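Local coordinates for DNA polymerase II large subunit (Pyrococcus horikoshii, PDB 7OEC), which carries an intein, the part crystallised, which probably excises itself from the polymerase precursor and joins the flanking segments by protein splicing, at residues G7-L12 and V159-N164; T23-Y28 and F147-N152; G117-I122 and K132-K137; I80-E85 and K109-V114. The protein carries 2 engineered substitutions. One frame throughout, in Å; residues are numbered along the deposited sequence.

Contact 1. Residues G7-L12 and V159-N164; sequences GDTRIL and VIINEN
Bends at chi2 (78°) and chi3 (63°) fold the R10 side chain back toward D8, laying its guanidinium flat beneath the amide of N162; CG of N162, anti to its carbonyl carbon, brings that amide over. The two planes are only 12° apart, and N162 OD1 sits 3.0 Å above the centre of the guanidinium, a stack. OD1 takes its hydrogen bond from the backbone, from R10 N at 2.8 Å, while N162 N donates back to R10 O at 2.8 Å. R10 NH1 donates at 2.9 Å to D8 O, which lies in the guanidinium plane; this helps set the group's turn, and NH2 reaches a water. A leucine here has no such flat group and would probably leave the N162 amide unstacked and D8 O without this donor. The pairing of the two segments brings the beginning and end of the chain together, as in the HINT (Hedgehog/intein) fold, through a single bridge of I11 with I161. Beyond it L12 N bonds to I160 O at 3.0 Å, and I11 CD1 meets V159 CG1 at 3.7 Å. T9 OG1, bonded to P6 O, shares a water with N162 ND2, whose further acceptor is S89 O.

Contact 2. Residues T23-Y28 and F147-N152; sequences TLKELY and FVFSLN
F149 and Y28 make the aromatic part of this contact, an offset edge-to-face pair with ring centroids 5.7 Å apart and planes at 65°. The edge of F149 is turned toward the face of Y28, and F149 CE2 also reaches Y28 CB at 3.8 Å. The Y28 ring gets there because CG stands anti to the backbone N (chi1 -176°), and its OH bonds to E34 beyond the contact. A CH-pi contact adds to this: K25 CA lies over one face of the F149 ring, 4.2 Å from its centroid. Purely aliphatic packing forms the rest. L24 CB presses on F149 CB at 3.9 Å, and further along the strand L27 CD2 meets L151 CD1 at 4.1 Å, the two side chains crossing at about a right angle. At the start of the helix, T23 and E26 form a capping box: E26 N donates to T23 OG1 at 3.0 Å and T23 N to E26 OE1 at 2.9 Å. A short capped helix laid by its apolar side against a strand of the large curled sheet is consistent with the otherwise nearly all-beta HINT fold.

Contact 3. Residues G117-I122 and K132-K137; sequences GNIIII and KVAVKK
I120 and V133 hold the centre of this antiparallel pairing through two backbone bonds, I120 N to V133 O at 2.8 Å and V133 N to I120 O at 2.9 Å, the first nearly straight at 174°. On one side of this hydrogen-bonded pair stand I119 and A134, on the other I121 and K132, both non-hydrogen-bonded pairs. Backbone bonding continues beyond the ladder, where V135 N donates to N118 O at 2.8 Å and G117 N to V135 O at 2.8 Å. On the face of I119, I121, K132 and A134, I119 splits its branches between two partners: CG2, anti to the backbone N, rests on K132 CB at 3.6 Å, and CD1 reaches A134 CB at 4.1 Å. I121 CD1 meets K132 CG at 3.9 Å. An alanine in place of I119 lacks both branches, and the aliphatic stem of K132 is likely to lose part of its support, keeping the contact with I121. I120 and V133 point to the opposite face; I120 CG1 also packs on V135 CG2 at 3.8 Å. Further out, N118 OD1 is gripped by R115 N and K109 NZ, which helps hold the approach to the strand. The hairpin of strands 119-123 and 130-141 ends a four-stranded sheet; strand 79-84 lies beyond 130-141 and sends L84 against I120, V133 and V135, while strands 97-102 and 165-168 border 119-123.

Contact 4. Residues I80-E85 and K109-V114; sequences IRFELE and KRAFEV
I80 and F82 pack against A111, F112 and V114 in a buried, apolar contact between one face of strand 79-84 and the 3-10 turn that follows strand 105-110. The evidence is in the branch ends. I80 CD1 pushes into the turn, 3.6 Å from F112 CA and 3.9 Å from A111 CB. F82, its CG anti to the carbonyl carbon (chi1 -59°), brings the outer end of its ring up to A111 and V114: CE1 touches V114 CG1 at 3.6 Å, and CZ comes to A111 O at 3.5 Å, the oxygen lying at the ring edge near its plane. I80 CG2 sits over one face of that ring, 3.5 Å above the plane and toward its rim. A111 O has a donor of its own in V114 N, at 3.1 Å, which helps close the turn. At the far side of the turn R110 NH2 forms a salt bridge with E113 OE2 at 2.8 Å. V98 touches F82, A111 and V114, so the hairpin of strands 97-102 and 105-110 is folded onto the four-stranded sheet, consistent with the compact, nearly all-beta fold of intein splicing domains.

Overall arrangement
From the N terminus, residues 7-12 open the widest loop, which contact 1 closes near the C terminus at 159-164, joining strands from both ends of the chain; the other three contacts nest inside it. Contact 2 opens next, ties the short helix to the large sheet at strand 147-153, and encloses contacts 3 and 4. Those two follow in series: contact 4 folds the 97-110 hairpin onto the four-stranded sheet before contact 3 adds that sheet's edge strand. None of the four loops cross. Contacts 1 and 2 touch through backbone pairs of G7 and T9 with K25 and L24, whereas contacts 3 and 4 share a sheet, with probable backbone bonds linking A134 with E85 and K136 with E83.

Contact 1. Residues G7-L12 and V159-N164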
loop_
_atom_site.group_PDB
_atom_site.type_symbol
_atom_site.label_atom_id
_atom_site.label_comp_id
_atom_site.label_asym_id
_atom_site.label_seq_id
_atom_site.Cartn_x
_atom_site.Cartn_y
_atom_site.Cartn_z
ATOM N N GLY A 7 5.650 0.049 -8.885
ATOM C CA GLY A 7 6.681 0.872 -8.291
ATOM C C GLY A 7 6.336 2.337 -8.180
ATOM O O GLY A 7 6.926 3.020 -7.342
ATOM N N ASP A 8 5.415 2.844 -9.001
ATOM C CA ASP A 8 5.044 4.252 -8.905
ATOM C C ASP A 8 4.016 4.532 -7.813
ATOM O O ASP A 8 3.649 5.687 -7.607
ATOM C CB ASP A 8 4.590 4.802 -10.263
ATOM C CG ASP A 8 3.298 4.186 -10.784
ATOM O OD1 ASP A 8 2.713 3.337 -10.098
ATOM O OD2 ASP A 8 2.862 4.572 -11.914
ATOM N N THR A 9 3.598 3.519 -7.070
ATOM C CA THR A 9 2.724 3.730 -5.931
ATOM C C THR A 9 3.458 4.546 -4.887
ATOM O O THR A 9 4.621 4.270 -4.579
ATOM C CB THR A 9 2.383 2.369 -5.329
ATOM O OG1 THR A 9 1.734 1.525 -6.279
ATOM C CG2 THR A 9 1.472 2.491 -4.128
ATOM N N ARG A 10 2.772 5.534 -4.325
ATOM C CA ARG A 10 3.371 6.360 -3.295
ATOM C C ARG A 10 2.990 5.806 -1.936
ATOM O O ARG A 10 1.884 5.281 -1.747
ATOM C CB ARG A 10 2.930 7.817 -3.410
ATOM C CG ARG A 10 3.615 8.577 -4.544
ATOM C CD ARG A 10 3.019 8.254 -5.887
ATOM N NE ARG A 10 1.607 8.639 -6.009
ATOM C CZ ARG A 10 0.716 8.004 -6.785
ATOM N NH1 ARG A 10 1.079 6.922 -7.517
ATOM N NH2 ARG A 10 -0.551 8.440 -6.796
ATOM N N ILE A 11 3.914 5.915 -0.992
ATOM C CA ILE A 11 3.673 5.460 0.362
ATOM C C ILE A 11 4.102 6.511 1.387
ATOM O O ILE A 11 5.122 7.195 1.213
ATOM C CB ILE A 11 4.374 4.115 0.605
ATOM C CG1 ILE A 11 3.963 3.536 1.947
ATOM C CG2 ILE A 11 5.816 4.272 0.411
ATOM C CD1 ILE A 11 4.309 2.062 2.069
ATOM N N LEU A 12 3.291 6.661 2.441
ATOM C CA LEU A 12 3.553 7.638 3.492
ATOM C C LEU A 12 4.522 7.067 4.519
ATOM O O LEU A 12 4.272 6.016 5.129
ATOM C CB LEU A 12 2.248 8.006 4.174
ATOM C CG LEU A 12 2.289 9.137 5.198
ATOM C CD1 LEU A 12 2.740 10.446 4.561
ATOM C CD2 LEU A 12 0.938 9.278 5.896
ATOM N N VAL A 159 -0.661 0.079 5.312
ATOM C CA VAL A 159 0.105 1.188 4.774
ATOM C C VAL A 159 -0.894 2.219 4.271
ATOM O O VAL A 159 -2.093 1.948 4.110
ATOM C CB VAL A 159 1.060 0.744 3.643
ATOM C CG1 VAL A 159 2.154 -0.185 4.158
ATOM C CG2 VAL A 159 0.316 0.035 2.531
ATOM N N ILE A 160 -0.378 3.420 4.030
ATOM C CA ILE A 160 -1.167 4.555 3.566
ATOM C C ILE A 160 -0.572 5.001 2.240
ATOM O O ILE A 160 0.572 5.463 2.192
ATOM C CB ILE A 160 -1.206 5.670 4.616
ATOM C CG1 ILE A 160 -1.831 5.083 5.907
ATOM C CG2 ILE A 160 -2.005 6.841 4.090
ATOM C CD1 ILE A 160 -1.824 5.976 7.049
ATOM N N ILE A 161 -1.317 4.812 1.152
ATOM C CA ILE A 161 -0.731 4.912 -0.177
ATOM C C ILE A 161 -1.420 5.967 -1.029
ATOM O O ILE A 161 -2.563 6.348 -0.810
ATOM C CB ILE A 161 -0.707 3.568 -0.917
ATOM C CG1 ILE A 161 -2.100 3.043 -1.177
ATOM C CG2 ILE A 161 0.227 2.578 -0.172
ATOM C CD1 ILE A 161 -2.108 1.878 -2.170
ATOM N N ASN A 162 -0.692 6.445 -2.021
ATOM C CA ASN A 162 -1.213 7.393 -2.993
ATOM C C ASN A 162 -1.901 8.533 -2.241
ATOM O O ASN A 162 -1.258 9.140 -1.373
ATOM C CB ASN A 162 -2.048 6.680 -4.033
ATOM C CG ASN A 162 -1.219 5.736 -4.862
ATOM O OD1 ASN A 162 0.006 5.760 -4.802
ATOM N ND2 ASN A 162 -1.876 4.891 -5.633
ATOM N N GLU A 163 -3.140 8.879 -2.585
ATOM C CA GLU A 163 -3.847 9.983 -1.944
ATOM C C GLU A 163 -4.449 9.504 -0.625
ATOM O O GLU A 163 -5.669 9.457 -0.431
ATOM C CB GLU A 163 -4.915 10.536 -2.874
ATOM C CG GLU A 163 -4.334 10.965 -4.228
ATOM C CD GLU A 163 -4.488 9.919 -5.357
ATOM O OE1 GLU A 163 -4.679 8.718 -5.062
ATOM O OE2 GLU A 163 -4.426 10.323 -6.567
ATOM N N ASN A 164 -3.548 9.145 0.295
ATOM C CA ASN A 164 -3.899 8.923 1.700
ATOM C C ASN A 164 -4.849 7.729 1.900
ATOM O O ASN A 164 -5.638 7.696 2.847
ATOM C CB ASN A 164 -4.450 10.205 2.346
ATOM C CG ASN A 164 -3.466 11.356 2.363
ATOM O OD1 ASN A 164 -2.418 11.351 1.750
ATOM N ND2 ASN A 164 -3.821 12.349 3.089
HETATM O O HOH W 1 -0.908 2.428 -7.074
HETATM O O HOH W 2 -2.963 7.658 -7.612
HETATM O O HOH W 3 2.279 4.051 4.762
#

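Contact 2. Residues T23-Y28 and F147-N152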
loop_
_atom_site.group_PDB
_atom_site.type_symbol
_atom_site.label_atom_id
_atom_site.label_comp_id
_atom_site.label_asym_id
_atom_site.label_seq_id
_atom_site.Cartn_x
_atom_site.Cartn_y
_atom_site.Cartn_z
ATOM N N THR A 23 7.859 6.997 -3.642
ATOM C CA THR A 23 7.315 5.866 -4.382
ATOM C C THR A 23 7.909 4.574 -3.832
ATOM O O THR A 23 8.938 4.571 -3.161
ATOM C CB THR A 23 7.651 5.934 -5.867
ATOM O OG1 THR A 23 9.058 5.857 -6.023
ATOM C CG2 THR A 23 7.093 7.201 -6.528
ATOM N N LEU A 24 7.259 3.457 -4.137
ATOM C CA LEU A 24 7.793 2.181 -3.685
ATOM C C LEU A 24 9.140 1.892 -4.331
ATOM O O LEU A 24 10.021 1.302 -3.702
ATOM C CB LEU A 24 6.805 1.068 -3.990
ATOM C CG LEU A 24 5.700 0.872 -3.000
ATOM C CD1 LEU A 24 4.793 -0.152 -3.474
ATOM C CD2 LEU A 24 6.288 0.413 -1.733
ATOM N N LYS A 25 9.313 2.266 -5.592
ATOM C CA LYS A 25 10.635 2.132 -6.203
ATOM C C LYS A 25 11.700 2.953 -5.457
ATOM O O LYS A 25 12.816 2.466 -5.191
ATOM C CB LYS A 25 10.553 2.478 -7.686
ATOM C CG LYS A 25 11.886 2.245 -8.408
ATOM C CD LYS A 25 11.734 2.451 -9.902
ATOM C CE LYS A 25 13.089 2.798 -10.510
ATOM N NZ LYS A 25 12.969 3.484 -11.881
ATOM N N GLU A 26 11.375 4.209 -5.098
ATOM C CA GLU A 26 12.300 5.035 -4.311
ATOM C C GLU A 26 12.544 4.421 -2.940
ATOM O O GLU A 26 13.675 4.417 -2.428
ATOM C CB GLU A 26 11.745 6.453 -4.120
ATOM C CG GLU A 26 11.701 7.264 -5.371
ATOM C CD GLU A 26 11.023 8.641 -5.148
ATOM O OE1 GLU A 26 10.009 8.797 -4.370
ATOM O OE2 GLU A 26 11.526 9.575 -5.792
ATOM N N LEU A 27 11.485 3.885 -2.334
ATOM C CA LEU A 27 11.639 3.230 -1.039
ATOM C C LEU A 27 12.624 2.069 -1.139
ATOM O O LEU A 27 13.513 1.918 -0.296
ATOM C CB LEU A 27 10.276 2.768 -0.512
ATOM C CG LEU A 27 10.268 2.086 0.863
ATOM C CD1 LEU A 27 10.692 3.116 1.884
ATOM C CD2 LEU A 27 8.936 1.513 1.177
ATOM N N TYR A 28 12.476 1.241 -2.169
ATOM C CA TYR A 28 13.386 0.126 -2.377
ATOM C C TYR A 28 14.823 0.622 -2.455
ATOM O O TYR A 28 15.735 0.005 -1.892
ATOM C CB TYR A 28 12.945 -0.622 -3.650
ATOM C CG TYR A 28 13.763 -1.850 -3.910
ATOM C CD1 TYR A 28 13.543 -3.016 -3.207
ATOM C CD2 TYR A 28 14.757 -1.821 -4.844
ATOM C CE1 TYR A 28 14.299 -4.087 -3.414
ATOM C CE2 TYR A 28 15.523 -2.902 -5.089
ATOM C CZ TYR A 28 15.296 -4.043 -4.351
ATOM O OH TYR A 28 16.062 -5.169 -4.521
ATOM N N PHE A 147 8.923 -5.192 -13.133
ATOM C CA PHE A 147 9.025 -5.485 -11.713
ATOM C C PHE A 147 7.919 -4.799 -10.938
ATOM O O PHE A 147 7.429 -3.733 -11.320
ATOM C CB PHE A 147 10.354 -5.012 -11.155
ATOM C CG PHE A 147 11.507 -5.743 -11.730
ATOM C CD1 PHE A 147 11.826 -7.007 -11.262
ATOM C CD2 PHE A 147 12.222 -5.256 -12.805
ATOM C CE1 PHE A 147 12.827 -7.742 -11.866
ATOM C CE2 PHE A 147 13.240 -6.016 -13.376
ATOM C CZ PHE A 147 13.524 -7.227 -12.915
ATOM N N VAL A 148 7.549 -5.423 -9.822
ATOM C CA VAL A 148 6.598 -4.876 -8.864
ATOM C C VAL A 148 7.271 -4.935 -7.492
ATOM O O VAL A 148 8.303 -5.582 -7.310
ATOM C CB VAL A 148 5.264 -5.652 -8.884
ATOM C CG1 VAL A 148 4.531 -5.313 -10.151
ATOM C CG2 VAL A 148 5.465 -7.142 -8.730
ATOM N N PHE A 149 6.684 -4.220 -6.531
ATOM C CA PHE A 149 7.356 -3.932 -5.271
ATOM C C PHE A 149 6.450 -4.162 -4.081
ATOM O O PHE A 149 5.231 -4.021 -4.170
ATOM C CB PHE A 149 7.823 -2.480 -5.222
ATOM C CG PHE A 149 8.889 -2.182 -6.258
ATOM C CD1 PHE A 149 8.543 -1.893 -7.553
ATOM C CD2 PHE A 149 10.241 -2.186 -5.914
ATOM C CE1 PHE A 149 9.478 -1.601 -8.461
ATOM C CE2 PHE A 149 11.198 -1.878 -6.823
ATOM C CZ PHE A 149 10.832 -1.619 -8.109
ATOM N N SER A 150 7.049 -4.514 -2.953
ATOM C CA SER A 150 6.269 -4.662 -1.735
ATOM C C SER A 150 7.152 -4.316 -0.553
ATOM O O SER A 150 8.320 -3.951 -0.703
ATOM C CB SER A 150 5.698 -6.077 -1.573
ATOM O OG SER A 150 4.645 -6.116 -0.604
ATOM N N LEU A 151 6.583 -4.459 0.633
ATOM C CA LEU A 151 7.321 -4.228 1.859
ATOM C C LEU A 151 6.651 -5.009 2.962
ATOM O O LEU A 151 5.488 -5.381 2.861
ATOM C CB LEU A 151 7.373 -2.765 2.295
ATOM C CG LEU A 151 6.086 -2.114 2.751
ATOM C CD1 LEU A 151 6.378 -0.837 3.439
ATOM C CD2 LEU A 151 5.083 -1.939 1.644
ATOM N N ASN A 152 7.398 -5.246 4.018
ATOM C CA ASN A 152 6.841 -5.814 5.234
ATOM C C ASN A 152 7.012 -4.798 6.343
ATOM O O ASN A 152 8.134 -4.393 6.661
ATOM C CB ASN A 152 7.505 -7.113 5.678
ATOM C CG ASN A 152 6.820 -7.717 6.962
ATOM O OD1 ASN A 152 5.583 -7.675 7.133
ATOM N ND2 ASN A 152 7.624 -8.290 7.834
#

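Contact 3. Residues G117-I122 and K132-K137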
loop_
_atom_site.group_PDB
_atom_site.type_symbol
_atom_site.label_atom_id
_atom_site.label_comp_id
_atom_site.label_asym_id
_atom_site.label_seq_id
_atom_site.Cartn_x
_atom_site.Cartn_y
_atom_site.Cartn_z
ATOM N N GLY A 117 -18.717 0.340 -5.401
ATOM C CA GLY A 117 -19.540 0.709 -4.285
ATOM C C GLY A 117 -18.985 0.311 -2.951
ATOM O O GLY A 117 -19.511 0.767 -1.926
ATOM N N ASN A 118 -17.980 -0.565 -2.918
ATOM C CA ASN A 118 -17.316 -0.847 -1.652
ATOM C C ASN A 118 -16.647 0.441 -1.156
ATOM O O ASN A 118 -16.245 1.301 -1.950
ATOM C CB ASN A 118 -16.234 -1.938 -1.783
ATOM C CG ASN A 118 -16.781 -3.342 -1.989
ATOM O OD1 ASN A 118 -15.989 -4.258 -2.215
ATOM N ND2 ASN A 118 -18.103 -3.527 -1.927
ATOM N N ILE A 119 -16.496 0.565 0.164
ATOM C CA ILE A 119 -15.922 1.768 0.774
ATOM C C ILE A 119 -14.443 1.563 1.093
ATOM O O ILE A 119 -14.069 0.589 1.753
ATOM C CB ILE A 119 -16.692 2.155 2.051
ATOM C CG1 ILE A 119 -18.157 2.437 1.709
ATOM C CG2 ILE A 119 -16.021 3.321 2.794
ATOM C CD1 ILE A 119 -18.397 3.623 0.814
ATOM N N ILE A 120 -13.625 2.546 0.715
ATOM C CA ILE A 120 -12.213 2.647 1.068
ATOM C C ILE A 120 -12.058 3.807 2.044
ATOM O O ILE A 120 -12.780 4.811 1.947
ATOM C CB ILE A 120 -11.384 2.912 -0.210
ATOM C CG1 ILE A 120 -11.545 1.802 -1.227
ATOM C CG2 ILE A 120 -9.942 3.195 0.098
ATOM C CD1 ILE A 120 -10.935 0.512 -0.815
ATOM N N ILE A 121 -11.140 3.676 2.999
ATOM C CA ILE A 121 -10.874 4.721 3.977
ATOM C C ILE A 121 -9.666 5.517 3.515
ATOM O O ILE A 121 -8.619 4.947 3.187
ATOM C CB ILE A 121 -10.654 4.119 5.384
ATOM C CG1 ILE A 121 -11.907 3.358 5.834
ATOM C CG2 ILE A 121 -10.194 5.161 6.379
ATOM C CD1 ILE A 121 -13.153 4.176 5.839
ATOM N N ILE A 122 -9.790 6.834 3.554
ATOM C CA ILE A 122 -8.659 7.726 3.385
ATOM C C ILE A 122 -8.462 8.521 4.676
ATOM O O ILE A 122 -9.396 8.723 5.451
ATOM C CB ILE A 122 -8.900 8.623 2.169
ATOM C CG1 ILE A 122 -10.128 9.444 2.388
ATOM C CG2 ILE A 122 -9.006 7.761 0.804
ATOM C CD1 ILE A 122 -10.276 10.521 1.337
ATOM N N LYS A 132 -14.578 8.243 4.321
ATOM C CA LYS A 132 -15.047 7.169 3.451
ATOM C C LYS A 132 -15.226 7.631 2.006
ATOM O O LYS A 132 -15.897 8.641 1.739
ATOM C CB LYS A 132 -16.425 6.721 3.928
ATOM C CG LYS A 132 -16.454 6.143 5.322
ATOM C CD LYS A 132 -17.901 5.711 5.701
ATOM C CE LYS A 132 -17.929 5.129 7.118
ATOM N NZ LYS A 132 -19.273 4.691 7.597
ATOM N N VAL A 133 -14.679 6.851 1.073
ATOM C CA VAL A 133 -14.886 7.086 -0.353
ATOM C C VAL A 133 -15.272 5.772 -1.025
ATOM O O VAL A 133 -14.686 4.721 -0.756
ATOM C CB VAL A 133 -13.670 7.720 -1.087
ATOM C CG1 VAL A 133 -13.402 9.132 -0.565
ATOM C CG2 VAL A 133 -12.451 6.855 -1.006
ATOM N N ALA A 134 -16.230 5.830 -1.928
ATOM C CA ALA A 134 -16.648 4.622 -2.618
ATOM C C ALA A 134 -15.755 4.288 -3.821
ATOM O O ALA A 134 -15.224 5.169 -4.502
ATOM C CB ALA A 134 -18.089 4.803 -3.089
ATOM N N VAL A 135 -15.597 2.988 -4.088
ATOM C CA VAL A 135 -15.004 2.534 -5.342
ATOM C C VAL A 135 -15.987 2.841 -6.460
ATOM O O VAL A 135 -17.133 2.375 -6.442
ATOM C CB VAL A 135 -14.678 1.035 -5.306
ATOM C CG1 VAL A 135 -14.122 0.564 -6.638
ATOM C CG2 VAL A 135 -13.663 0.719 -4.208
ATOM N N LYS A 136 -15.521 3.591 -7.459
ATOM C CA LYS A 136 -16.364 4.029 -8.564
ATOM C C LYS A 136 -16.138 3.196 -9.816
ATOM O O LYS A 136 -17.092 2.884 -10.546
ATOM C CB LYS A 136 -16.126 5.526 -8.852
ATOM C CG LYS A 136 -17.015 6.099 -9.978
ATOM C CD LYS A 136 -16.802 7.610 -10.203
ATOM C CE LYS A 136 -15.344 7.922 -10.629
ATOM N NZ LYS A 136 -14.809 7.119 -11.822
ATOM N N LYS A 137 -14.903 2.742 -10.018
ATOM C CA LYS A 137 -14.596 1.976 -11.213
ATOM C C LYS A 137 -13.437 1.048 -10.926
ATOM O O LYS A 137 -12.520 1.409 -10.198
ATOM C CB LYS A 137 -14.210 2.874 -12.389
ATOM C CG LYS A 137 -14.149 2.104 -13.687
ATOM C CD LYS A 137 -13.800 3.024 -14.859
ATOM C CE LYS A 137 -13.793 2.269 -16.206
ATOM N NZ LYS A 137 -15.173 2.123 -16.825
#

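Contact 4. Residues I80-E85 and K109-V114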
loop_
_atom_site.group_PDB
_atom_site.type_symbol
_atom_site.label_atom_id
_atom_site.label_comp_id
_atom_site.label_asym_id
_atom_site.label_seq_id
_atom_site.Cartn_x
_atom_site.Cartn_y
_atom_site.Cartn_z
ATOM N N ILE A 80 -4.949 -4.735 -10.831
ATOM C CA ILE A 80 -6.276 -4.157 -10.734
ATOM C C ILE A 80 -6.120 -2.711 -10.287
ATOM O O ILE A 80 -5.382 -2.422 -9.337
ATOM C CB ILE A 80 -7.156 -4.970 -9.766
ATOM C CG1 ILE A 80 -7.290 -6.411 -10.300
ATOM C CG2 ILE A 80 -8.528 -4.335 -9.621
ATOM C CD1 ILE A 80 -8.085 -7.250 -9.413
ATOM N N ARG A 81 -6.804 -1.814 -10.974
ATOM C CA ARG A 81 -6.834 -0.409 -10.621
ATOM C C ARG A 81 -8.212 -0.063 -10.085
ATOM O O ARG A 81 -9.236 -0.376 -10.703
ATOM C CB ARG A 81 -6.523 0.445 -11.846
ATOM C CG ARG A 81 -6.545 1.950 -11.586
ATOM C CD ARG A 81 -6.236 2.657 -12.878
ATOM N NE ARG A 81 -6.489 4.080 -12.803
ATOM C CZ ARG A 81 -5.652 4.969 -12.291
ATOM N NH1 ARG A 81 -4.474 4.583 -11.774
ATOM N NH2 ARG A 81 -6.005 6.257 -12.351
ATOM N N PHE A 82 -8.224 0.572 -8.934
ATOM C CA PHE A 82 -9.421 1.072 -8.290
ATOM C C PHE A 82 -9.441 2.580 -8.414
ATOM O O PHE A 82 -8.493 3.254 -7.991
ATOM C CB PHE A 82 -9.375 0.690 -6.818
ATOM C CG PHE A 82 -9.301 -0.777 -6.607
ATOM C CD1 PHE A 82 -10.430 -1.558 -6.759
ATOM C CD2 PHE A 82 -8.101 -1.373 -6.308
ATOM C CE1 PHE A 82 -10.380 -2.900 -6.622
ATOM C CE2 PHE A 82 -8.031 -2.748 -6.088
ATOM C CZ PHE A 82 -9.180 -3.523 -6.250
ATOM N N GLU A 83 -10.511 3.100 -8.988
ATOM C CA GLU A 83 -10.749 4.525 -9.076
ATOM C C GLU A 83 -11.824 4.818 -8.068
ATOM O O GLU A 83 -12.890 4.185 -8.097
ATOM C CB GLU A 83 -11.219 4.908 -10.483
ATOM C CG GLU A 83 -10.147 4.422 -11.482
ATOM C CD GLU A 83 -10.450 4.715 -12.932
ATOM O OE1 GLU A 83 -11.543 5.275 -13.184
ATOM O OE2 GLU A 83 -9.586 4.406 -13.807
ATOM N N LEU A 84 -11.568 5.810 -7.243
ATOM C CA LEU A 84 -12.406 6.151 -6.122
ATOM C C LEU A 84 -13.184 7.442 -6.345
ATOM O O LEU A 84 -12.809 8.337 -7.123
ATOM C CB LEU A 84 -11.530 6.288 -4.876
ATOM C CG LEU A 84 -10.566 5.085 -4.636
ATOM C CD1 LEU A 84 -9.844 5.226 -3.305
ATOM C CD2 LEU A 84 -11.312 3.775 -4.648
ATOM N N GLU A 85 -14.281 7.523 -5.601
ATOM C CA GLU A 85 -15.004 8.765 -5.468
ATOM C C GLU A 85 -14.001 9.825 -5.034
ATOM O O GLU A 85 -13.133 9.596 -4.181
ATOM C CB GLU A 85 -16.103 8.548 -4.419
ATOM C CG GLU A 85 -16.979 9.673 -4.124
ATOM C CD GLU A 85 -17.927 9.400 -2.938
ATOM O OE1 GLU A 85 -17.824 8.348 -2.200
ATOM O OE2 GLU A 85 -18.821 10.253 -2.760
ATOM N N LYS A 109 -10.257 -8.294 1.667
ATOM C CA LYS A 109 -10.677 -9.007 0.471
ATOM C C LYS A 109 -9.511 -9.096 -0.501
ATOM O O LYS A 109 -8.717 -8.167 -0.588
ATOM C CB LYS A 109 -11.715 -8.172 -0.324
ATOM C CG LYS A 109 -13.030 -7.979 0.352
ATOM C CD LYS A 109 -14.078 -7.308 -0.542
ATOM C CE LYS A 109 -15.404 -7.205 0.196
ATOM N NZ LYS A 109 -16.483 -6.849 -0.739
ATOM N N ARG A 110 -9.434 -10.162 -1.290
ATOM C CA ARG A 110 -8.497 -10.130 -2.408
ATOM C C ARG A 110 -8.954 -9.073 -3.400
ATOM O O ARG A 110 -10.150 -8.829 -3.555
ATOM C CB ARG A 110 -8.405 -11.495 -3.088
ATOM C CG ARG A 110 -7.748 -12.532 -2.185
ATOM C CD ARG A 110 -7.865 -13.946 -2.719
ATOM N NE ARG A 110 -9.243 -14.425 -2.661
ATOM C CZ ARG A 110 -9.636 -15.659 -2.988
ATOM N NH1 ARG A 110 -8.749 -16.571 -3.404
ATOM N NH2 ARG A 110 -10.927 -15.985 -2.894
ATOM N N ALA A 111 -7.995 -8.458 -4.091
ATOM C CA ALA A 111 -8.330 -7.329 -4.946
ATOM C C ALA A 111 -9.407 -7.694 -5.955
ATOM O O ALA A 111 -10.298 -6.885 -6.218
ATOM C CB ALA A 111 -7.079 -6.835 -5.652
ATOM N N PHE A 112 -9.365 -8.910 -6.516
ATOM C CA PHE A 112 -10.339 -9.271 -7.553
ATOM C C PHE A 112 -11.753 -9.459 -7.011
ATOM O O PHE A 112 -12.701 -9.536 -7.806
ATOM C CB PHE A 112 -9.917 -10.522 -8.351
ATOM C CG PHE A 112 -10.023 -11.818 -7.582
ATOM C CD1 PHE A 112 -11.211 -12.542 -7.538
ATOM C CD2 PHE A 112 -8.935 -12.308 -6.901
ATOM C CE1 PHE A 112 -11.297 -13.725 -6.811
ATOM C CE2 PHE A 112 -9.017 -13.465 -6.160
ATOM C CZ PHE A 112 -10.202 -14.181 -6.113
ATOM N N GLU A 113 -11.914 -9.511 -5.694
ATOM C CA GLU A 113 -13.221 -9.627 -5.072
ATOM C C GLU A 113 -13.826 -8.283 -4.677
ATOM O O GLU A 113 -15.000 -8.246 -4.268
ATOM C CB GLU A 113 -13.105 -10.437 -3.781
ATOM C CG GLU A 113 -12.644 -11.856 -3.916
ATOM C CD GLU A 113 -12.284 -12.537 -2.509
ATOM O OE1 GLU A 113 -11.771 -11.912 -1.490
ATOM O OE2 GLU A 113 -12.521 -13.761 -2.442
ATOM N N VAL A 114 -13.051 -7.195 -4.747
ATOM C CA VAL A 114 -13.593 -5.876 -4.450
ATOM C C VAL A 114 -14.617 -5.532 -5.520
ATOM O O VAL A 114 -14.461 -5.902 -6.694
ATOM C CB VAL A 114 -12.444 -4.851 -4.399
ATOM C CG1 VAL A 114 -12.969 -3.418 -4.171
ATOM C CG2 VAL A 114 -11.468 -5.184 -3.263
#